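Local coordinates for protein FACT-Spt16 (Cicer arietinum, PDB 5CE6) that probably acts as a histone chaperone, binding histones H3-H4 through the N-terminal domain of the Spt16 subunit of the FACT complex, at residues G274-L279 against V284-A289; A289-S294 against S420-F425; A295-C300 against P323-A328. All coordinates share one frame; numbering follows the deposited sequence.

Contact 1: G274-L279 against V284-A289; sequences GGKFDL and VSNDEA. With NA (sodium ion), chain E.
Lys276 reaches over to Asn286 and Glu288 with an almost straight side chain. CB, which sets out toward 284-289, lies 4.5 Å from Asn286 ND2. Lys276 CG stands anti to the carbonyl carbon (chi1 -61°) and passes the oxygen of water 1 at 4.0 Å. CD then comes closest to the amide, 4.3 Å from Asn286 ND2, a loose touch rather than a bond. CE carries the chain on past water 1, and NZ ends 4.3 Å from Glu288 CG. No salt bridge forms here: Lys276 NZ stays 4.7 Å from Glu288 OE2, so the opposite charges probably attract each other only through space on this exposed surface. Both segments belong to the loop joining strands 270-273 and 296-306 in the M24-like part of Spt16, which has the pita-bread fold of aminopeptidases. Asn286 closes an Asx turn, its OD1 accepting from Glu288 N (3.0 Å), with the donor nitrogen well above the plane of the Asn286 side-chain carbonyl; the same OD1 is also hydrogen-bonded to His237 ND1 of helix 237-249. No direct hydrogen bond crosses between the segments; waters and the sodium ion make the polar links. Water 2 donates to Asp278 OD2 and accepts from Val284 N. Water 1 donates to Gly274 O and is a ligand of the sodium ion. Ala289 O coordinates that ion at 2.7 Å.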
loop_
_atom_site.group_PDB
_atom_site.type_symbol
_atom_site.label_atom_id
_atom_site.label_comp_id
_atom_site.label_asym_id
_atom_site.label_seq_id
_atom_site.Cartn_x
_atom_site.Cartn_y
_atom_site.Cartn_z
ATOM N N GLY A 274 14.332 -19.166 -11.451
ATOM C CA GLY A 274 15.446 -20.045 -11.150
ATOM C C GLY A 274 15.457 -20.614 -9.744
ATOM O O GLY A 274 16.528 -20.788 -9.134
ATOM N N GLY A 275 14.274 -20.907 -9.221
ATOM C CA GLY A 275 14.188 -21.615 -7.956
ATOM C C GLY A 275 14.330 -20.730 -6.732
ATOM O O GLY A 275 14.286 -21.223 -5.606
ATOM N N LYS A 276 14.510 -19.427 -6.939
ATOM C CA LYS A 276 14.675 -18.500 -5.817
ATOM C C LYS A 276 13.522 -17.509 -5.782
ATOM O O LYS A 276 13.550 -16.466 -6.441
ATOM C CB LYS A 276 16.035 -17.795 -5.875
ATOM C CG LYS A 276 17.216 -18.769 -5.785
ATOM C CD LYS A 276 18.574 -18.059 -5.652
ATOM C CE LYS A 276 19.722 -19.073 -5.539
ATOM N NZ LYS A 276 21.051 -18.413 -5.601
ATOM N N PHE A 277 12.488 -17.859 -5.023
ATOM C CA PHE A 277 11.279 -17.049 -4.972
ATOM C C PHE A 277 11.027 -16.573 -3.548
ATOM O O PHE A 277 11.515 -17.180 -2.579
ATOM C CB PHE A 277 10.092 -17.873 -5.495
ATOM C CG PHE A 277 10.288 -18.368 -6.888
ATOM C CD1 PHE A 277 10.110 -17.510 -7.971
ATOM C CD2 PHE A 277 10.681 -19.687 -7.122
ATOM C CE1 PHE A 277 10.303 -17.970 -9.275
ATOM C CE2 PHE A 277 10.875 -20.152 -8.420
ATOM C CZ PHE A 277 10.693 -19.295 -9.492
ATOM N N ASP A 278 10.273 -15.488 -3.423
ATOM C CA ASP A 278 9.978 -14.913 -2.124
ATOM C C ASP A 278 8.739 -14.088 -2.350
ATOM O O ASP A 278 8.786 -13.063 -3.031
ATOM C CB ASP A 278 11.144 -14.030 -1.680
ATOM C CG ASP A 278 10.954 -13.447 -0.286
ATOM O OD1 ASP A 278 9.858 -13.565 0.297
ATOM O OD2 ASP A 278 11.920 -12.852 0.224
ATOM N N LEU A 279 7.610 -14.554 -1.825
ATOM C CA LEU A 279 6.358 -13.867 -2.086
ATOM C C LEU A 279 6.043 -12.767 -1.080
ATOM O O LEU A 279 4.977 -12.162 -1.148
ATOM C CB LEU A 279 5.196 -14.852 -2.166
ATOM C CG LEU A 279 5.368 -15.980 -3.180
ATOM C CD1 LEU A 279 4.073 -16.768 -3.317
ATOM C CD2 LEU A 279 5.804 -15.418 -4.520
ATOM N N VAL A 284 13.340 -8.469 -2.810
ATOM C CA VAL A 284 14.172 -7.655 -3.693
ATOM C C VAL A 284 14.779 -8.468 -4.832
ATOM O O VAL A 284 15.289 -9.585 -4.626
ATOM C CB VAL A 284 15.275 -6.852 -2.916
ATOM C CG1 VAL A 284 14.755 -6.378 -1.571
ATOM C CG2 VAL A 284 16.527 -7.669 -2.716
ATOM N N SER A 285 14.706 -7.904 -6.036
ATOM C CA SER A 285 15.263 -8.554 -7.218
ATOM C C SER A 285 16.760 -8.744 -7.023
ATOM O O SER A 285 17.484 -7.790 -6.724
ATOM C CB SER A 285 15.013 -7.708 -8.463
ATOM O OG SER A 285 13.625 -7.594 -8.742
ATOM N N ASN A 286 17.226 -9.974 -7.180
ATOM C CA ASN A 286 18.643 -10.260 -6.945
ATOM C C ASN A 286 19.519 -10.032 -8.180
ATOM O O ASN A 286 19.027 -9.535 -9.199
ATOM C CB ASN A 286 18.827 -11.660 -6.349
ATOM C CG ASN A 286 18.443 -12.774 -7.310
ATOM O OD1 ASN A 286 18.458 -12.603 -8.532
ATOM N ND2 ASN A 286 18.091 -13.932 -6.755
ATOM N N ASP A 287 20.807 -10.379 -8.080
ATOM C CA ASP A 287 21.758 -10.205 -9.183
ATOM C C ASP A 287 22.001 -11.489 -9.967
ATOM O O ASP A 287 22.992 -11.604 -10.688
ATOM C CB ASP A 287 23.113 -9.698 -8.675
ATOM C CG ASP A 287 23.079 -8.272 -8.193
ATOM O OD1 ASP A 287 22.133 -7.522 -8.504
ATOM O OD2 ASP A 287 24.046 -7.888 -7.504
ATOM N N GLU A 288 21.112 -12.465 -9.815
ATOM C CA GLU A 288 21.208 -13.697 -10.585
ATOM C C GLU A 288 20.577 -13.505 -11.961
ATOM O O GLU A 288 19.725 -12.638 -12.145
ATOM C CB GLU A 288 20.519 -14.850 -9.845
ATOM C CG GLU A 288 21.212 -15.233 -8.557
ATOM C CD GLU A 288 22.607 -15.764 -8.804
ATOM O OE1 GLU A 288 22.770 -16.620 -9.702
ATOM O OE2 GLU A 288 23.542 -15.323 -8.104
ATOM N N ALA A 289 21.012 -14.312 -12.924
ATOM C CA ALA A 289 20.493 -14.235 -14.282
ATOM C C ALA A 289 19.083 -14.808 -14.343
ATOM O O ALA A 289 18.765 -15.761 -13.632
ATOM C CB ALA A 289 21.402 -14.980 -15.231
HETATM NA NA NA E . 17.547 -17.423 -11.868
HETATM O O HOH W 1 18.532 -18.583 -9.569
HETATM O O HOH W 2 13.645 -11.317 -1.362
HETATM O O HOH W 3 20.060 -18.233 -12.860
#

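Contact 2: A289-S294 against S420-F425; sequences ALYYDS and SKNKVF. With K (potassium ion), chain D; NA (sodium ion), chain E.
Tyr291 lays its ring across the aliphatic stem of Lys421, and these two residues supply most of the buried surface. Lys421 CG sits over the centre of one ring face in a CH-pi contact, 3.7 Å from the centroid and only 6° off the normal. Lys421 CB is closer to the rim, 3.4 Å from Tyr291 CE2. The bend at chi2 (94°) turns the lysine chain along the face, bringing CD over the CE1 side of the ring, before its end leads away. The other face is met near its rim by the backbone N of Asp293. Lys421 and Asn422 are the central residues of a type I beta turn, Ser420 to Lys423, that leads into strand 424-435 of the M24-like fold and carries Ser420 and Asn422 of the potassium site; Ala295 completes the protein part of it. Asn422 ND2 approaches Tyr291 CD2 obliquely at 3.9 Å, its amide plane 56° from the ring. Two waters link the polar groups. Water 4, in the ring plane at the edge, donates to Tyr291 O and accepts from Asn422 ND2. Water 5 binds the potassium ion, accepts from Lys421 N and is 2.7 Å from Tyr291 OH.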
loop_
_atom_site.group_PDB
_atom_site.type_symbol
_atom_site.label_atom_id
_atom_site.label_comp_id
_atom_site.label_asym_id
_atom_site.label_seq_id
_atom_site.Cartn_x
_atom_site.Cartn_y
_atom_site.Cartn_z
ATOM N N ALA A 289 21.012 -14.312 -12.924
ATOM C CA ALA A 289 20.493 -14.235 -14.282
ATOM C C ALA A 289 19.083 -14.808 -14.343
ATOM O O ALA A 289 18.765 -15.761 -13.632
ATOM C CB ALA A 289 21.402 -14.980 -15.231
ATOM N N LEU A 290 18.241 -14.215 -15.183
ATOM C CA LEU A 290 16.914 -14.760 -15.447
ATOM C C LEU A 290 17.060 -16.187 -15.966
ATOM O O LEU A 290 17.907 -16.458 -16.817
ATOM C CB LEU A 290 16.193 -13.903 -16.490
ATOM C CG LEU A 290 14.752 -14.286 -16.802
ATOM C CD1 LEU A 290 13.855 -13.835 -15.661
ATOM C CD2 LEU A 290 14.287 -13.694 -18.125
ATOM N N TYR A 291 16.251 -17.099 -15.437
ATOM C CA TYR A 291 16.358 -18.512 -15.802
ATOM C C TYR A 291 15.113 -18.931 -16.555
ATOM O O TYR A 291 13.991 -18.707 -16.089
ATOM C CB TYR A 291 16.528 -19.385 -14.558
ATOM C CG TYR A 291 16.843 -20.832 -14.878
ATOM C CD1 TYR A 291 18.151 -21.239 -15.094
ATOM C CD2 TYR A 291 15.833 -21.782 -14.958
ATOM C CE1 TYR A 291 18.449 -22.550 -15.385
ATOM C CE2 TYR A 291 16.117 -23.096 -15.254
ATOM C CZ TYR A 291 17.432 -23.476 -15.461
ATOM O OH TYR A 291 17.730 -24.793 -15.752
ATOM N N TYR A 292 15.303 -19.548 -17.717
ATOM C CA TYR A 292 14.167 -19.867 -18.565
ATOM C C TYR A 292 14.319 -21.165 -19.336
ATOM O O TYR A 292 13.729 -21.324 -20.400
ATOM C CB TYR A 292 13.859 -18.713 -19.531
ATOM C CG TYR A 292 15.079 -18.152 -20.214
ATOM C CD1 TYR A 292 15.655 -18.810 -21.294
ATOM C CD2 TYR A 292 15.669 -16.973 -19.765
ATOM C CE1 TYR A 292 16.778 -18.313 -21.911
ATOM C CE2 TYR A 292 16.793 -16.469 -20.376
ATOM C CZ TYR A 292 17.341 -17.140 -21.449
ATOM O OH TYR A 292 18.466 -16.637 -22.064
ATOM N N ASP A 293 15.095 -22.103 -18.804
ATOM C CA ASP A 293 15.150 -23.421 -19.427
ATOM C C ASP A 293 13.846 -24.178 -19.157
ATOM O O ASP A 293 12.901 -23.616 -18.610
ATOM C CB ASP A 293 16.366 -24.205 -18.940
ATOM C CG ASP A 293 16.916 -25.141 -20.004
ATOM O OD1 ASP A 293 16.143 -25.967 -20.537
ATOM O OD2 ASP A 293 18.118 -25.029 -20.320
ATOM N N SER A 294 13.784 -25.447 -19.548
ATOM C CA SER A 294 12.543 -26.214 -19.414
ATOM C C SER A 294 12.024 -26.276 -17.981
ATOM O O SER A 294 12.805 -26.257 -17.035
ATOM C CB SER A 294 12.722 -27.630 -19.971
ATOM O OG SER A 294 12.774 -27.598 -21.384
ATOM N N SER A 420 15.563 -30.354 -11.466
ATOM C CA SER A 420 15.446 -29.051 -12.120
ATOM C C SER A 420 15.776 -27.868 -11.206
ATOM O O SER A 420 15.715 -27.960 -9.976
ATOM C CB SER A 420 14.052 -28.865 -12.714
ATOM O OG SER A 420 13.334 -27.879 -12.003
ATOM N N LYS A 421 16.121 -26.752 -11.832
ATOM C CA LYS A 421 16.454 -25.528 -11.127
ATOM C C LYS A 421 15.287 -25.064 -10.249
ATOM O O LYS A 421 15.486 -24.482 -9.180
ATOM C CB LYS A 421 16.779 -24.451 -12.158
ATOM C CG LYS A 421 17.266 -23.151 -11.586
ATOM C CD LYS A 421 18.774 -23.125 -11.548
ATOM C CE LYS A 421 19.295 -21.767 -11.110
ATOM N NZ LYS A 421 20.687 -21.895 -10.588
ATOM N N ASN A 422 14.075 -25.332 -10.722
ATOM C CA ASN A 422 12.846 -24.951 -10.035
ATOM C C ASN A 422 12.209 -26.105 -9.266
ATOM O O ASN A 422 10.981 -26.151 -9.121
ATOM C CB ASN A 422 11.835 -24.371 -11.039
ATOM C CG ASN A 422 12.219 -22.966 -11.517
ATOM O OD1 ASN A 422 11.960 -21.983 -10.836
ATOM N ND2 ASN A 422 12.850 -22.882 -12.684
ATOM N N LYS A 423 13.051 -27.029 -8.795
ATOM C CA LYS A 423 12.652 -28.137 -7.918
ATOM C C LYS A 423 11.629 -27.683 -6.892
ATOM O O LYS A 423 10.598 -28.325 -6.682
ATOM C CB LYS A 423 13.884 -28.703 -7.205
ATOM C CG LYS A 423 13.562 -29.542 -5.965
ATOM C CD LYS A 423 14.820 -30.085 -5.305
ATOM C CE LYS A 423 14.497 -30.786 -3.986
ATOM N NZ LYS A 423 15.666 -31.569 -3.486
ATOM N N VAL A 424 11.916 -26.547 -6.274
ATOM C CA VAL A 424 10.943 -25.866 -5.447
ATOM C C VAL A 424 10.644 -24.552 -6.163
ATOM O O VAL A 424 11.567 -23.814 -6.523
ATOM C CB VAL A 424 11.514 -25.603 -4.046
ATOM C CG1 VAL A 424 10.514 -24.868 -3.194
ATOM C CG2 VAL A 424 11.912 -26.914 -3.387
ATOM N N PHE A 425 9.364 -24.267 -6.401
ATOM C CA PHE A 425 8.984 -23.047 -7.101
ATOM C C PHE A 425 7.792 -22.382 -6.436
ATOM O O PHE A 425 7.127 -22.976 -5.587
ATOM C CB PHE A 425 8.663 -23.329 -8.573
ATOM C CG PHE A 425 7.388 -24.101 -8.785
ATOM C CD1 PHE A 425 7.367 -25.483 -8.656
ATOM C CD2 PHE A 425 6.209 -23.442 -9.118
ATOM C CE1 PHE A 425 6.195 -26.199 -8.857
ATOM C CE2 PHE A 425 5.031 -24.144 -9.312
ATOM C CZ PHE A 425 5.017 -25.530 -9.186
HETATM K K K D . 13.579 -25.558 -13.766
HETATM NA NA NA E . 17.547 -17.423 -11.868
HETATM O O HOH W 4 12.891 -19.858 -13.855
HETATM O O HOH W 5 16.128 -26.646 -14.734
HETATM O O HOH W 1 18.532 -18.583 -9.569
HETATM O O HOH W 3 20.060 -18.233 -12.860
#

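Contact 3: A295-C300 against P323-A328; sequences ASVIIC and PIQSKA. With K (potassium ion), chain D.
Gln325 reaches from the first turn of helix 323-342 to the backbone of Ala295, and this is where the contact is tight. Its NE2 donates to Ala295 O at 2.9 Å in a nearly straight bond (171°). The acceptor lies in the amide plane of Gln325, whereas NE2 itself stands above the Ala295 carbonyl plane, 70° out of it. Gln325 OE1 rests against the same residue, 3.4 Å from Ala295 CA and 3.7 Å from its CB. With CG anti to the carbonyl carbon (chi1 -67°) and the chain extended beyond it, the amide is carried clear of the helix to the start of the strand. Ala295 O also binds the potassium ion at 2.9 Å, so the cation probably polarises the carbonyl that Gln325 grips. Ala295 and Ser296 form a G1 beta bulge opposite Ile319, where strand 296-306 pairs with its antiparallel neighbour 309-319; the helix follows that hairpin, in keeping with the pita-bread fold. An alanine in place of Gln325 would leave Ala295 O without this donor and is likely to open a gap between the bulge and the helix. The contact soon slackens along the strand: the Val297 side chain crosses that of Gln325 obliquely, with Val297 CG1 4.2 Å from Gln325 NE2. Farther on, Ile299 packs on Leu428 of strand 424-435, and Ala328 of the helix touches Leu427 of that same strand. On the solvent side of the helix, Pro323 and Lys327 are exposed.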
loop_
_atom_site.group_PDB
_atom_site.type_symbol
_atom_site.label_atom_id
_atom_site.label_comp_id
_atom_site.label_asym_id
_atom_site.label_seq_id
_atom_site.Cartn_x
_atom_site.Cartn_y
_atom_site.Cartn_z
ATOM N N ALA A 295 10.702 -26.335 -17.842
ATOM C CA ALA A 295 10.038 -26.416 -16.539
ATOM C C ALA A 295 10.413 -25.249 -15.635
ATOM O O ALA A 295 10.768 -25.433 -14.470
ATOM C CB ALA A 295 10.344 -27.741 -15.858
ATOM N N SER A 296 10.304 -24.044 -16.177
ATOM C CA SER A 296 10.696 -22.847 -15.439
ATOM C C SER A 296 9.529 -21.921 -15.199
ATOM O O SER A 296 8.556 -21.911 -15.958
ATOM C CB SER A 296 11.776 -22.086 -16.198
ATOM O OG SER A 296 13.012 -22.747 -16.096
ATOM N N VAL A 297 9.621 -21.126 -14.135
ATOM C CA VAL A 297 8.627 -20.078 -13.928
ATOM C C VAL A 297 9.342 -18.774 -13.607
ATOM O O VAL A 297 10.452 -18.777 -13.075
ATOM C CB VAL A 297 7.591 -20.414 -12.827
ATOM C CG1 VAL A 297 6.872 -21.724 -13.131
ATOM C CG2 VAL A 297 8.247 -20.497 -11.487
ATOM N N ILE A 298 8.697 -17.672 -13.961
ATOM C CA ILE A 298 9.245 -16.335 -13.745
ATOM C C ILE A 298 8.162 -15.505 -13.088
ATOM O O ILE A 298 7.039 -15.435 -13.596
ATOM C CB ILE A 298 9.654 -15.681 -15.089
ATOM C CG1 ILE A 298 10.769 -16.494 -15.754
ATOM C CG2 ILE A 298 10.098 -14.218 -14.890
ATOM C CD1 ILE A 298 11.030 -16.132 -17.223
ATOM N N ILE A 299 8.482 -14.871 -11.960
ATOM C CA ILE A 299 7.511 -14.009 -11.288
ATOM C C ILE A 299 7.909 -12.547 -11.457
ATOM O O ILE A 299 9.073 -12.194 -11.273
ATOM C CB ILE A 299 7.400 -14.337 -9.785
ATOM C CG1 ILE A 299 6.860 -15.760 -9.580
ATOM C CG2 ILE A 299 6.478 -13.336 -9.070
ATOM C CD1 ILE A 299 6.723 -16.139 -8.116
ATOM N N CYS A 300 6.948 -11.713 -11.846
ATOM C CA CYS A 300 7.163 -10.268 -11.911
ATOM C C CYS A 300 6.054 -9.527 -11.191
ATOM O O CYS A 300 4.873 -9.723 -11.473
ATOM C CB CYS A 300 7.239 -9.749 -13.351
ATOM S SG CYS A 300 7.333 -7.918 -13.436
ATOM N N PRO A 323 3.702 -30.648 -15.741
ATOM C CA PRO A 323 2.274 -30.753 -15.417
ATOM C C PRO A 323 1.868 -30.167 -14.063
ATOM O O PRO A 323 0.725 -29.717 -13.932
ATOM C CB PRO A 323 2.034 -32.262 -15.426
ATOM C CG PRO A 323 3.005 -32.762 -16.404
ATOM C CD PRO A 323 4.241 -31.950 -16.189
ATOM N N ILE A 324 2.775 -30.171 -13.087
ATOM C CA ILE A 324 2.438 -29.687 -11.757
ATOM C C ILE A 324 2.421 -28.167 -11.774
ATOM O O ILE A 324 1.518 -27.532 -11.216
ATOM C CB ILE A 324 3.436 -30.196 -10.706
ATOM C CG1 ILE A 324 3.425 -31.729 -10.679
ATOM C CG2 ILE A 324 3.104 -29.633 -9.330
ATOM C CD1 ILE A 324 4.344 -32.340 -9.650
ATOM N N GLN A 325 3.419 -27.585 -12.434
ATOM C CA GLN A 325 3.500 -26.123 -12.555
ATOM C C GLN A 325 2.282 -25.596 -13.312
ATOM O O GLN A 325 1.724 -24.563 -12.955
ATOM C CB GLN A 325 4.784 -25.712 -13.275
ATOM C CG GLN A 325 6.086 -26.010 -12.497
ATOM C CD GLN A 325 7.326 -25.888 -13.360
ATOM O OE1 GLN A 325 7.278 -26.113 -14.572
ATOM N NE2 GLN A 325 8.456 -25.545 -12.737
ATOM N N SER A 326 1.861 -26.329 -14.345
ATOM C CA SER A 326 0.740 -25.911 -15.169
ATOM C C SER A 326 -0.555 -25.979 -14.381
ATOM O O SER A 326 -1.346 -25.031 -14.387
ATOM C CB SER A 326 0.612 -26.822 -16.399
ATOM O OG SER A 326 1.748 -26.714 -17.232
ATOM N N LYS A 327 -0.781 -27.118 -13.727
ATOM C CA LYS A 327 -1.976 -27.295 -12.907
ATOM C C LYS A 327 -2.031 -26.253 -11.796
ATOM O O LYS A 327 -3.064 -25.623 -11.574
ATOM C CB LYS A 327 -2.020 -28.692 -12.282
ATOM C CG LYS A 327 -3.207 -28.867 -11.329
ATOM C CD LYS A 327 -3.263 -30.246 -10.676
ATOM C CE LYS A 327 -4.445 -30.319 -9.702
ATOM N NZ LYS A 327 -4.552 -31.612 -8.967
ATOM N N ALA A 328 -0.918 -26.077 -11.088
ATOM C CA ALA A 328 -0.900 -25.132 -9.985
ATOM C C ALA A 328 -1.256 -23.731 -10.470
ATOM O O ALA A 328 -1.959 -22.988 -9.784
ATOM C CB ALA A 328 0.459 -25.125 -9.323
HETATM K K K D . 13.579 -25.558 -13.766
HETATM O O HOH W 5 16.128 -26.646 -14.734
#

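All three contacts lie within the M24-like part, on one side of the chain's centre. Contact 1 comes first; contact 2 shares Ala289 with it, and its two segments lie far apart in sequence, with contact 3 between them. Centres are about 10 Å apart for contacts 1 and 2, 9 Å for contacts 2 and 3, and 15 Å for contacts 1 and 3. Phe277 packs on Val297 and Phe425 on Gln325. The loop after strand 270-273, the start of strand 296-306 and the turn before strand 424-435 thus meet at the potassium ion, with helix 323-342 packed beside it through Gln325; the sodium ion, common to contacts 1 and 2, lies on the loop side.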